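Local coordinates for globin II, extracellular (Lumbricus terrestris, PDB 1X9F), which binds haem and, as a globin subunit of the extracellular haemoglobin erythrocruorin of the earthworm, probably carries oxygen reversibly, at residues 60-63 with 64-68; 76-79 with 80-83; 92-95 with 96-99; 99-103 with 104-108; 133-136 with 137-140. All coordinates share one frame; numbering follows the deposited sequence.

Contact 1 of 5, residues 60-63 with 64-68; sequences AFIA and HADRV. Unlike the reference sequence in segment 64-68: Asp66 (reference Glu). With CMO (carbon monoxide), chain P; HEM (protoporphyrin IX containing Fe), chain O.
His64 and Ala63 carry this stretch of helix 59-77, with Phe61 beside them. The N-H of His64 bonds to Ala60 O at 3.2 Å, from above the carbonyl plane. Its CG lies anti to the backbone N (chi1 163°), which sends the imidazole along the helix toward the haem. There NE2 gives a weak hydrogen bond to the carbon monoxide O at 3.0 Å, bent to 123° at the hydrogen. The Phe61 ring stands obliquely to the imidazole, with CE1 4.1 Å from His64 CD2. Val68 CG2 lies over one face of the imidazole, toward its rim. Without the imidazole, as with an alanine here, the ligand oxygen is likely to lose its weak N-H donor, and a gap would open beside Phe61. Ala63 O takes the N-H of Arg67 at 2.8 Å, and the bent Arg67 chain folds its guanidinium back so that one face lies over this oxygen. A water accepts from Arg67 NH2 at 2.7 Å and donates to Ala60 O. Ala63 also packs on Ala90 of the Globin III chain. A histidine on this helix, reaching over the haem to the bound ligand, is the distal histidine of the globin fold.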
# COMPACT_ATOMS: atom_id res chain seq x y z
N ALA B 60 -13.48 15.79 43.37
CA ALA B 60 -12.55 16.67 44.06
C ALA B 60 -11.34 15.90 44.58
O ALA B 60 -10.24 16.44 44.64
CB ALA B 60 -13.24 17.41 45.19
N PHE B 61 -11.55 14.65 44.98
CA PHE B 61 -10.44 13.86 45.44
C PHE B 61 -9.56 13.40 44.29
O PHE B 61 -8.33 13.38 44.42
CB PHE B 61 -10.87 12.66 46.26
CG PHE B 61 -9.72 11.99 46.91
CD1 PHE B 61 -9.17 12.53 48.07
CD2 PHE B 61 -9.12 10.89 46.31
CE1 PHE B 61 -8.06 11.94 48.66
CE2 PHE B 61 -8.01 10.30 46.89
CZ PHE B 61 -7.47 10.83 48.07
N ILE B 62 -10.18 13.01 43.18
CA ILE B 62 -9.43 12.60 42.00
C ILE B 62 -8.52 13.75 41.59
O ILE B 62 -7.33 13.55 41.35
CB ILE B 62 -10.37 12.26 40.80
CG1 ILE B 62 -11.41 11.20 41.17
CG2 ILE B 62 -9.55 11.82 39.59
CD1 ILE B 62 -10.85 9.86 41.49
N ALA B 63 -9.10 14.94 41.50
CA ALA B 63 -8.39 16.13 41.06
C ALA B 63 -7.17 16.34 41.93
O ALA B 63 -6.06 16.55 41.42
CB ALA B 63 -9.30 17.35 41.12
N HIS B 64 -7.39 16.23 43.23
CA HIS B 64 -6.32 16.33 44.20
C HIS B 64 -5.23 15.27 43.98
O HIS B 64 -4.04 15.58 44.05
CB HIS B 64 -6.87 16.24 45.62
CG HIS B 64 -5.81 15.93 46.62
ND1 HIS B 64 -4.89 16.87 47.02
CD2 HIS B 64 -5.47 14.77 47.22
CE1 HIS B 64 -4.04 16.30 47.86
NE2 HIS B 64 -4.37 15.03 47.99
N ALA B 65 -5.64 14.03 43.74
CA ALA B 65 -4.70 12.93 43.57
C ALA B 65 -3.93 13.07 42.26
O ALA B 65 -2.73 12.82 42.23
CB ALA B 65 -5.42 11.60 43.65
N ASP B 66 -4.63 13.45 41.19
CA ASP B 66 -3.98 13.78 39.91
C ASP B 66 -2.97 14.93 40.14
O ASP B 66 -1.88 14.93 39.56
CB ASP B 66 -5.01 14.16 38.83
CG ASP B 66 -5.40 12.98 37.91
OD1 ASP B 66 -5.70 13.21 36.71
OD2 ASP B 66 -5.44 11.79 38.31
N ARG B 67 -3.34 15.88 40.99
CA ARG B 67 -2.48 17.02 41.30
C ARG B 67 -1.19 16.58 42.00
O ARG B 67 -0.10 17.04 41.67
CB ARG B 67 -3.25 18.00 42.18
CG ARG B 67 -2.97 19.44 41.92
CD ARG B 67 -4.15 20.36 42.18
NE ARG B 67 -4.89 20.07 43.42
CZ ARG B 67 -6.21 19.95 43.50
NH1 ARG B 67 -6.97 20.12 42.42
NH2 ARG B 67 -6.79 19.68 44.66
N VAL B 68 -1.34 15.66 42.96
CA VAL B 68 -0.21 15.12 43.70
C VAL B 68 0.75 14.39 42.78
O VAL B 68 1.96 14.61 42.84
CB VAL B 68 -0.67 14.11 44.75
CG1 VAL B 68 0.53 13.44 45.43
CG2 VAL B 68 -1.58 14.79 45.75
C CMO P . -0.55 15.00 48.63
O CMO P . -1.60 14.33 48.79
CHA HEM O . -1.35 18.98 48.53
CHB HEM O . 2.49 16.87 46.37
CHC HEM O . 2.92 13.74 50.10
CHD HEM O . -0.78 16.01 52.39
C1A HEM O . -0.34 18.60 47.53
C2A HEM O . -0.30 19.27 46.30
C3A HEM O . 0.84 18.67 45.60
C4A HEM O . 1.32 17.70 46.61
CMA HEM O . 1.38 18.98 44.23
CAA HEM O . -1.24 20.33 45.77
CBA HEM O . -0.78 21.75 46.04
CGA HEM O . -1.89 22.63 45.53
O1A HEM O . -1.99 22.84 44.30
O2A HEM O . -2.67 23.13 46.37
C1B HEM O . 2.94 15.79 47.23
C2B HEM O . 3.98 14.97 46.83
C3B HEM O . 4.08 14.13 47.89
C4B HEM O . 3.14 14.45 48.84
CMB HEM O . 4.79 15.00 45.56
CAB HEM O . 4.99 13.16 47.87
CBB HEM O . 5.94 12.25 47.76
C1C HEM O . 1.86 14.08 51.06
C2C HEM O . 1.69 13.31 52.20
C3C HEM O . 0.66 13.95 52.84
C4C HEM O . 0.28 15.03 52.05
CMC HEM O . 2.49 12.09 52.58
CAC HEM O . 0.08 13.51 54.14
CBC HEM O . -0.40 12.26 54.25
C1D HEM O . -1.28 17.09 51.50
C2D HEM O . -2.39 17.85 51.84
C3D HEM O . -2.60 18.70 50.78
C4D HEM O . -1.51 18.34 49.84
CMD HEM O . -3.21 17.76 53.11
CAD HEM O . -3.65 19.76 50.62
CBD HEM O . -5.01 19.16 50.31
CGD HEM O . -5.96 20.30 50.11
O1D HEM O . -5.78 21.10 49.16
O2D HEM O . -6.91 20.43 50.92
NA HEM O . 0.64 17.68 47.78
NB HEM O . 2.40 15.52 48.45
NC HEM O . 1.05 15.16 50.94
ND HEM O . -0.72 17.34 50.29
FE HEM O . 0.89 16.48 49.40
O HOH W 1 -9.38 19.08 43.96

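Contact 2 of 5, residues 76-79 with 80-83; sequences ISTL and DQPA
A type I beta turn from Thr78 to Gln81 links the end of helix 59-77 to the start of helix 82-96. The turn is closed by Gln81 N, which bonds to Thr78 O at 2.8 Å. The donor sits well above the carbonyl plane, with a C=O...N angle of 111°. The side chains of the same two residues cross at about a right angle. Thr78 CG2 touches the amide of Gln81, 3.9 Å from NE2. Thr78 OG1 lies between its own backbone N and carbonyl carbon (chi1 61°), a position from which it bonds back to Ile74 O in the helix just ended. This is the corner between the E and F helices of the globin fold, and Gln81 stands at the N-cap position of the second helix. Asp80 turns its carboxylate back over the turn. Its OD1 comes 3.2 Å from Ser77 O, and since both are acceptors the pair is not a bond. Both oxygens share Lys13 of helix 6-20: its NZ makes a salt bridge with Asp80 OD1 and a weak hydrogen bond with Ser77 O. Gln81 NE2 gives Asp80 OD1 a further weak bond at 3.3 Å. The stronger partner of this amide is Ser29 OG of the Globin III chain. A leucine in place of Gln81 would probably leave that serine without its amide partner and remove the weak tie to Asp80.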
# COMPACT_ATOMS: atom_id res chain seq x y z
N ILE B 76 10.25 13.49 39.65
CA ILE B 76 10.89 12.35 38.99
C ILE B 76 11.51 12.78 37.66
O ILE B 76 12.64 12.39 37.35
CB ILE B 76 9.88 11.19 38.78
CG1 ILE B 76 9.52 10.56 40.13
CG2 ILE B 76 10.46 10.14 37.83
CD1 ILE B 76 8.37 9.55 40.07
N SER B 77 10.79 13.59 36.90
CA SER B 77 11.27 14.00 35.58
C SER B 77 12.56 14.81 35.64
O SER B 77 13.30 14.85 34.67
CB SER B 77 10.19 14.76 34.80
OG SER B 77 10.03 16.08 35.30
N THR B 78 12.82 15.45 36.78
CA THR B 78 14.04 16.26 36.93
C THR B 78 15.02 15.71 37.94
O THR B 78 15.84 16.46 38.48
CB THR B 78 13.72 17.73 37.27
OG1 THR B 78 13.02 17.80 38.52
CG2 THR B 78 12.75 18.34 36.26
N LEU B 79 14.96 14.41 38.22
CA LEU B 79 15.97 13.78 39.06
C LEU B 79 17.36 14.00 38.49
O LEU B 79 18.35 14.07 39.22
CB LEU B 79 15.71 12.28 39.23
CG LEU B 79 14.61 11.90 40.21
CD1 LEU B 79 14.26 10.43 40.07
CD2 LEU B 79 14.99 12.23 41.65
N ASP B 80 17.43 14.13 37.16
CA ASP B 80 18.68 14.40 36.47
C ASP B 80 19.02 15.89 36.37
O ASP B 80 20.07 16.25 35.83
CB ASP B 80 18.67 13.75 35.08
CG ASP B 80 17.63 14.36 34.16
OD1 ASP B 80 16.46 14.49 34.57
OD2 ASP B 80 17.90 14.74 33.00
N GLN B 81 18.14 16.75 36.88
CA GLN B 81 18.38 18.19 36.91
C GLN B 81 18.22 18.72 38.33
O GLN B 81 17.17 19.27 38.68
CB GLN B 81 17.45 18.93 35.95
CG GLN B 81 17.41 18.34 34.55
CD GLN B 81 16.07 18.56 33.89
OE1 GLN B 81 15.62 19.69 33.74
NE2 GLN B 81 15.41 17.47 33.50
N PRO B 82 19.26 18.54 39.14
CA PRO B 82 19.23 18.86 40.58
C PRO B 82 18.77 20.28 40.92
O PRO B 82 18.02 20.46 41.87
CB PRO B 82 20.69 18.65 41.02
CG PRO B 82 21.48 18.57 39.76
CD PRO B 82 20.57 17.98 38.74
N ALA B 83 19.23 21.27 40.15
CA ALA B 83 18.85 22.66 40.40
C ALA B 83 17.35 22.89 40.25
O ALA B 83 16.73 23.56 41.07
CB ALA B 83 19.63 23.60 39.48

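Contact 3 of 5, residues 92-95 with 96-99; sequences LQVQ and HEGR. With HEM (protoporphyrin IX containing Fe), chain O.
His96 binds the haem iron through NE2 at 2.1 Å and is held from behind by Leu92. Its other ring nitrogen, ND1, donates to Leu92 O at 2.8 Å. That bond is nearly straight (172°), and the oxygen lies in the imidazole plane. It therefore fixes the rotation of the ring, and would probably make the iron-bound nitrogen somewhat more electron-rich. The ring reaches both partners because CG stands anti to the carbonyl carbon (chi1 -70°). This is the proximal histidine of the globin fold, at the end of helix 82-96. The backbone N of His96 bonds to Gln93 O at 3.1 Å and makes only a weak bond to Leu92 O. Gln93 O also takes Glu97 N, so two N-H groups grip it as the helix ends. Further out, the chain turns through Gly98 and brings Arg99 back. Arg99 NE donates to Gln95 O at 2.8 Å, with the oxygen at the edge of the guanidinium, near its plane. One face of the guanidinium lies over CAD of a haem propionate, 3.7 Å from CZ. Leu92 CD2 meets the haem methyl CMA at 3.6 Å. The Gln95 amide rests against propionate carbon CBA, while its NE2 hydrogen-bonds weakly to another haem.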
# COMPACT_ATOMS: atom_id res chain seq x y z
N LEU B 92 7.00 22.63 46.74
CA LEU B 92 6.17 21.62 47.39
C LEU B 92 6.29 21.68 48.90
O LEU B 92 5.29 21.57 49.62
CB LEU B 92 6.55 20.22 46.89
CG LEU B 92 6.29 19.86 45.43
CD1 LEU B 92 6.93 18.52 45.08
CD2 LEU B 92 4.80 19.84 45.12
N GLN B 93 7.52 21.86 49.38
CA GLN B 93 7.78 21.98 50.81
C GLN B 93 7.03 23.14 51.42
O GLN B 93 6.50 23.03 52.52
CB GLN B 93 9.28 22.14 51.08
CG GLN B 93 9.60 22.46 52.54
CD GLN B 93 10.99 23.01 52.71
OE1 GLN B 93 11.33 24.06 52.15
NE2 GLN B 93 11.80 22.31 53.49
N VAL B 94 6.98 24.26 50.70
CA VAL B 94 6.21 25.42 51.16
C VAL B 94 4.72 25.05 51.27
O VAL B 94 4.05 25.46 52.21
CB VAL B 94 6.44 26.68 50.27
CG1 VAL B 94 5.39 27.76 50.53
CG2 VAL B 94 7.84 27.23 50.47
N GLN B 95 4.23 24.25 50.33
CA GLN B 95 2.83 23.84 50.34
C GLN B 95 2.50 22.83 51.44
O GLN B 95 1.34 22.67 51.80
CB GLN B 95 2.41 23.29 48.98
CG GLN B 95 2.29 24.36 47.92
CD GLN B 95 2.15 23.80 46.52
OE1 GLN B 95 2.65 22.70 46.22
NE2 GLN B 95 1.49 24.55 45.65
N HIS B 96 3.52 22.16 51.99
CA HIS B 96 3.30 21.16 53.06
C HIS B 96 3.68 21.61 54.48
O HIS B 96 3.13 21.09 55.45
CB HIS B 96 4.01 19.84 52.73
CG HIS B 96 3.38 19.09 51.60
ND1 HIS B 96 3.62 19.41 50.29
CD2 HIS B 96 2.48 18.08 51.59
CE1 HIS B 96 2.92 18.61 49.51
NE2 HIS B 96 2.22 17.79 50.28
N GLU B 97 4.62 22.55 54.59
CA GLU B 97 4.99 23.14 55.89
C GLU B 97 3.77 23.87 56.45
O GLU B 97 3.08 24.58 55.72
CB GLU B 97 6.16 24.12 55.74
CG GLU B 97 5.83 25.35 54.90
CD GLU B 97 6.90 26.41 54.88
OE1 GLU B 97 6.57 27.59 55.13
OE2 GLU B 97 8.08 26.08 54.61
N GLY B 98 3.51 23.68 57.73
CA GLY B 98 2.25 24.16 58.30
C GLY B 98 1.38 22.96 58.60
O GLY B 98 0.90 22.82 59.72
N ARG B 99 1.18 22.10 57.61
CA ARG B 99 0.39 20.89 57.81
C ARG B 99 1.13 19.96 58.76
O ARG B 99 2.37 19.88 58.73
CB ARG B 99 0.13 20.21 56.47
CG ARG B 99 -0.35 21.20 55.43
CD ARG B 99 -0.35 20.68 54.01
NE ARG B 99 -0.90 21.68 53.10
CZ ARG B 99 -2.18 22.05 53.08
NH1 ARG B 99 -3.05 21.52 53.93
NH2 ARG B 99 -2.59 22.97 52.21
CHA HEM O . -1.35 18.98 48.53
CHB HEM O . 2.49 16.87 46.37
CHC HEM O . 2.92 13.74 50.10
CHD HEM O . -0.78 16.01 52.39
C1A HEM O . -0.34 18.60 47.53
C2A HEM O . -0.30 19.27 46.30
C3A HEM O . 0.84 18.67 45.60
C4A HEM O . 1.32 17.70 46.61
CMA HEM O . 1.38 18.98 44.23
CAA HEM O . -1.24 20.33 45.77
CBA HEM O . -0.78 21.75 46.04
CGA HEM O . -1.89 22.63 45.53
O1A HEM O . -1.99 22.84 44.30
O2A HEM O . -2.67 23.13 46.37
C1B HEM O . 2.94 15.79 47.23
C2B HEM O . 3.98 14.97 46.83
C3B HEM O . 4.08 14.13 47.89
C4B HEM O . 3.14 14.45 48.84
CMB HEM O . 4.79 15.00 45.56
CAB HEM O . 4.99 13.16 47.87
CBB HEM O . 5.94 12.25 47.76
C1C HEM O . 1.86 14.08 51.06
C2C HEM O . 1.69 13.31 52.20
C3C HEM O . 0.66 13.95 52.84
C4C HEM O . 0.28 15.03 52.05
CMC HEM O . 2.49 12.09 52.58
CAC HEM O . 0.08 13.51 54.14
CBC HEM O . -0.40 12.26 54.25
C1D HEM O . -1.28 17.09 51.50
C2D HEM O . -2.39 17.85 51.84
C3D HEM O . -2.60 18.70 50.78
C4D HEM O . -1.51 18.34 49.84
CMD HEM O . -3.21 17.76 53.11
CAD HEM O . -3.65 19.76 50.62
CBD HEM O . -5.01 19.16 50.31
CGD HEM O . -5.96 20.30 50.11
O1D HEM O . -5.78 21.10 49.16
O2D HEM O . -6.91 20.43 50.92
NA HEM O . 0.64 17.68 47.78
NB HEM O . 2.40 15.52 48.45
NC HEM O . 1.05 15.16 50.94
ND HEM O . -0.72 17.34 50.29
FE HEM O . 0.89 16.48 49.40

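Contact 4 of 5, residues 99-103 with 104-108; sequences RKIPD and NYFDA. With HEM (protoporphyrin IX containing Fe), chain O.
Pro102 sits over one face of the Tyr105 ring and forms the tight part of this contact. Its CG stands 3.6 Å above the ring centroid, only 3° off the normal, a CH-pi contact. Pro102 CD sits over the same face, 3.6 Å from Tyr105 CD1. The backbone draws the two residues together as well, since Tyr105 N donates to Pro102 O at 2.8 Å from above the carbonyl plane. Pro102 is at the N-cap position, so this bond belongs to the first turn of helix 103-121. On the inner side, Ile101 touches both the haem and the first turn of the helix. Its CG2 branch, anti to the backbone N, reaches Phe106 CE1 at 3.5 Å, Tyr105 CB at 3.8 Å and the haem vinyl atom CAC at 3.5 Å. Its other branch ends with CD1 near the haem meso carbon CHD. Phe106 puts one ring face over the haem methyl CMC, with CD2 3.8 Å from it. The solvent side is looser. Asp103, Asn104 and Asp107 are exposed there, and across the contact they are joined mainly through the backbone: Asp107 N bonds to Asp103 O at 2.8 Å. Asp103 OD1 makes a long, weak ion pair with Lys142. Phe106 packs against Glu138 and Ile141 of helix 127-142, while Tyr105 leans on Glu43 and Ser44 in the loop after helix 23-40.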
# COMPACT_ATOMS: atom_id res chain seq x y z
N ARG B 99 1.18 22.10 57.61
CA ARG B 99 0.39 20.89 57.81
C ARG B 99 1.13 19.96 58.76
O ARG B 99 2.37 19.88 58.73
CB ARG B 99 0.13 20.21 56.47
CG ARG B 99 -0.35 21.20 55.43
CD ARG B 99 -0.35 20.68 54.01
NE ARG B 99 -0.90 21.68 53.10
CZ ARG B 99 -2.18 22.05 53.08
NH1 ARG B 99 -3.05 21.52 53.93
NH2 ARG B 99 -2.59 22.97 52.21
N LYS B 100 0.38 19.27 59.62
CA LYS B 100 1.02 18.39 60.59
C LYS B 100 1.19 17.01 59.97
O LYS B 100 0.36 16.12 60.21
CB LYS B 100 0.21 18.34 61.89
CG LYS B 100 -0.02 19.71 62.56
CD LYS B 100 -0.75 19.55 63.91
CE LYS B 100 -0.75 20.85 64.73
NZ LYS B 100 -1.62 21.91 64.15
N ILE B 101 2.23 16.84 59.16
CA ILE B 101 2.44 15.55 58.50
C ILE B 101 3.63 14.84 59.12
O ILE B 101 4.78 15.21 58.86
CB ILE B 101 2.61 15.71 56.97
CG1 ILE B 101 1.49 16.58 56.38
CG2 ILE B 101 2.64 14.34 56.30
CD1 ILE B 101 1.72 17.01 54.94
N PRO B 102 3.38 13.83 59.96
CA PRO B 102 4.47 13.02 60.50
C PRO B 102 5.21 12.21 59.41
O PRO B 102 4.62 11.88 58.38
CB PRO B 102 3.76 12.09 61.50
CG PRO B 102 2.34 12.07 61.06
CD PRO B 102 2.06 13.41 60.48
N ASP B 103 6.49 11.91 59.65
CA ASP B 103 7.31 11.12 58.71
C ASP B 103 6.61 9.81 58.38
O ASP B 103 6.64 9.34 57.24
CB ASP B 103 8.67 10.76 59.31
CG ASP B 103 9.48 11.98 59.75
OD1 ASP B 103 9.28 13.09 59.19
OD2 ASP B 103 10.36 11.90 60.64
N ASN B 104 6.00 9.24 59.41
CA ASN B 104 5.17 8.06 59.32
C ASN B 104 4.27 8.07 58.08
O ASN B 104 4.06 7.03 57.44
CB ASN B 104 4.36 8.04 60.63
CG ASN B 104 3.25 7.05 60.62
OD1 ASN B 104 3.44 5.88 60.30
ND2 ASN B 104 2.07 7.50 61.02
N TYR B 105 3.76 9.26 57.73
CA TYR B 105 2.89 9.40 56.57
C TYR B 105 3.62 9.41 55.24
O TYR B 105 3.24 8.67 54.33
CB TYR B 105 2.02 10.65 56.68
CG TYR B 105 0.98 10.62 57.76
CD1 TYR B 105 0.17 11.73 57.98
CD2 TYR B 105 0.79 9.49 58.57
CE1 TYR B 105 -0.79 11.73 58.96
CE2 TYR B 105 -0.18 9.49 59.57
CZ TYR B 105 -0.96 10.61 59.76
OH TYR B 105 -1.93 10.64 60.73
N PHE B 106 4.65 10.25 55.10
CA PHE B 106 5.50 10.23 53.90
C PHE B 106 5.99 8.82 53.68
O PHE B 106 6.19 8.39 52.54
CB PHE B 106 6.70 11.15 54.02
CG PHE B 106 6.36 12.59 53.91
CD1 PHE B 106 6.20 13.35 55.05
CD2 PHE B 106 6.17 13.18 52.67
CE1 PHE B 106 5.87 14.69 54.97
CE2 PHE B 106 5.83 14.52 52.57
CZ PHE B 106 5.69 15.27 53.72
N ASP B 107 6.17 8.11 54.78
CA ASP B 107 6.65 6.74 54.74
C ASP B 107 5.64 5.78 54.12
O ASP B 107 6.01 4.97 53.27
CB ASP B 107 7.04 6.28 56.14
CG ASP B 107 7.90 5.04 56.12
OD1 ASP B 107 9.09 5.15 55.75
OD2 ASP B 107 7.47 3.91 56.44
N ALA B 108 4.38 5.87 54.53
CA ALA B 108 3.32 5.04 53.95
C ALA B 108 3.10 5.36 52.48
O ALA B 108 2.90 4.46 51.66
CB ALA B 108 2.04 5.19 54.73
CHA HEM O . -1.35 18.98 48.53
CHB HEM O . 2.49 16.87 46.37
CHC HEM O . 2.92 13.74 50.10
CHD HEM O . -0.78 16.01 52.39
C1A HEM O . -0.34 18.60 47.53
C2A HEM O . -0.30 19.27 46.30
C3A HEM O . 0.84 18.67 45.60
C4A HEM O . 1.32 17.70 46.61
CMA HEM O . 1.38 18.98 44.23
CAA HEM O . -1.24 20.33 45.77
CBA HEM O . -0.78 21.75 46.04
CGA HEM O . -1.89 22.63 45.53
O1A HEM O . -1.99 22.84 44.30
O2A HEM O . -2.67 23.13 46.37
C1B HEM O . 2.94 15.79 47.23
C2B HEM O . 3.98 14.97 46.83
C3B HEM O . 4.08 14.13 47.89
C4B HEM O . 3.14 14.45 48.84
CMB HEM O . 4.79 15.00 45.56
CAB HEM O . 4.99 13.16 47.87
CBB HEM O . 5.94 12.25 47.76
C1C HEM O . 1.86 14.08 51.06
C2C HEM O . 1.69 13.31 52.20
C3C HEM O . 0.66 13.95 52.84
C4C HEM O . 0.28 15.03 52.05
CMC HEM O . 2.49 12.09 52.58
CAC HEM O . 0.08 13.51 54.14
CBC HEM O . -0.40 12.26 54.25
C1D HEM O . -1.28 17.09 51.50
C2D HEM O . -2.39 17.85 51.84
C3D HEM O . -2.60 18.70 50.78
C4D HEM O . -1.51 18.34 49.84
CMD HEM O . -3.21 17.76 53.11
CAD HEM O . -3.65 19.76 50.62
CBD HEM O . -5.01 19.16 50.31
CGD HEM O . -5.96 20.30 50.11
O1D HEM O . -5.78 21.10 49.16
O2D HEM O . -6.91 20.43 50.92
NA HEM O . 0.64 17.68 47.78
NB HEM O . 2.40 15.52 48.45
NC HEM O . 1.05 15.16 50.94
ND HEM O . -0.72 17.34 50.29
FE HEM O . 0.89 16.48 49.40

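Contact 5 of 5, residues 133-136 with 137-140; sequences CIDH and IEDG
Three i to i+4 backbone bonds join Cys133 to Ile137, Ile134 to Glu138 and Asp135 to Asp139 in regular helix, with Glu138 N 2.8 Å from Ile134 O. Ile137 folds its CG1 branch, anti to its carbonyl carbon (chi1 -75°), back along the preceding turn. CG1 comes 3.3 Å from Cys133 O, and CD1 lies 3.4 Å from the same oxygen. Glu138 lies obliquely across Ile134. Its extended chain sets CD 3.9 Å from Ile134 CG2, and CG rests against Ile134 O. The carboxylate is buried beside Phe109 and the haem. Asp135 OD1 lies 4.3 Å from Glu138 OE2, a pairing of like charges that may favour the protonated form of the buried Glu138, since Asp135 OD1 has Lys110 as its salt-bridge partner. On the outer side the His136 ring holds a water at its edge, in the ring plane, 2.8 Å from ND1. The same water donates to Asp139 OD2 at 2.9 Å, so it bridges two side chains three residues apart. Cys133 SG is tied to Cys4 by a disulfide, which fastens the N-terminal segment to this helix. Helix 127-142 is the last of the globin fold, the H helix, with its inner side toward the haem pocket and its outer side toward solvent.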
# COMPACT_ATOMS: atom_id res chain seq x y z
N CYS B 133 14.95 6.90 45.33
CA CYS B 133 14.58 8.12 44.63
C CYS B 133 13.32 8.78 45.20
O CYS B 133 13.24 10.01 45.22
CB CYS B 133 14.45 7.86 43.13
SG CYS B 133 16.06 7.70 42.31
N ILE B 134 12.36 7.99 45.68
CA ILE B 134 11.20 8.57 46.37
C ILE B 134 11.62 9.23 47.69
O ILE B 134 11.14 10.31 48.04
CB ILE B 134 10.05 7.54 46.58
CG1 ILE B 134 9.54 6.98 45.23
CG2 ILE B 134 8.89 8.17 47.35
CD1 ILE B 134 9.08 8.03 44.22
N ASP B 135 12.54 8.57 48.41
CA ASP B 135 13.13 9.14 49.62
C ASP B 135 13.74 10.49 49.36
O ASP B 135 13.45 11.46 50.06
CB ASP B 135 14.22 8.22 50.18
CG ASP B 135 13.77 7.45 51.39
OD1 ASP B 135 12.54 7.40 51.65
OD2 ASP B 135 14.57 6.87 52.15
N HIS B 136 14.60 10.53 48.34
CA HIS B 136 15.26 11.76 47.96
C HIS B 136 14.25 12.87 47.69
O HIS B 136 14.49 14.03 48.04
CB HIS B 136 16.12 11.56 46.71
CG HIS B 136 16.87 12.79 46.32
ND1 HIS B 136 17.65 13.49 47.21
CD2 HIS B 136 16.95 13.46 45.15
CE1 HIS B 136 18.18 14.53 46.61
NE2 HIS B 136 17.78 14.54 45.35
N ILE B 137 13.13 12.51 47.07
CA ILE B 137 12.12 13.50 46.72
C ILE B 137 11.38 13.98 47.97
O ILE B 137 11.16 15.18 48.15
CB ILE B 137 11.17 12.93 45.63
CG1 ILE B 137 11.88 12.92 44.27
CG2 ILE B 137 9.88 13.75 45.55
CD1 ILE B 137 11.28 11.96 43.25
N GLU B 138 11.04 13.03 48.84
CA GLU B 138 10.35 13.35 50.08
C GLU B 138 11.20 14.15 51.07
O GLU B 138 10.67 15.00 51.79
CB GLU B 138 9.77 12.08 50.72
CG GLU B 138 8.61 11.48 49.94
CD GLU B 138 8.03 10.23 50.59
OE1 GLU B 138 6.79 10.06 50.53
OE2 GLU B 138 8.80 9.42 51.14
N ASP B 139 12.52 13.91 51.09
CA ASP B 139 13.41 14.72 51.93
C ASP B 139 13.27 16.21 51.63
O ASP B 139 13.38 17.04 52.53
CB ASP B 139 14.88 14.31 51.76
CG ASP B 139 15.21 13.02 52.49
OD1 ASP B 139 14.48 12.63 53.43
OD2 ASP B 139 16.21 12.32 52.20
N GLY B 140 13.05 16.54 50.36
CA GLY B 140 12.88 17.92 49.93
C GLY B 140 11.52 18.52 50.24
O GLY B 140 11.37 19.74 50.26
O HOH W 2 17.93 12.84 49.91

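Overall arrangement
Contacts 1, 3 and 4 all touch the same haem. Contact 1 lies on the ligand side and contact 3 on the opposite side of the iron, their centres about 17 Å apart. Contact 4 shares Arg99 with contact 3 and meets it where Ile101 CD1 lies 3.6 Å from His96 CD2. Contact 2 is the corner away from the pocket, about 23 Å between centres from contacts 1 and 4. Contact 5 joins the two groups. Ile137 CD1 packs on Ile76 CG1 of contact 2 at 3.9 Å, Glu138 packs on Phe106 of contact 4, and Gly140 O touches Gln93 CB of contact 3.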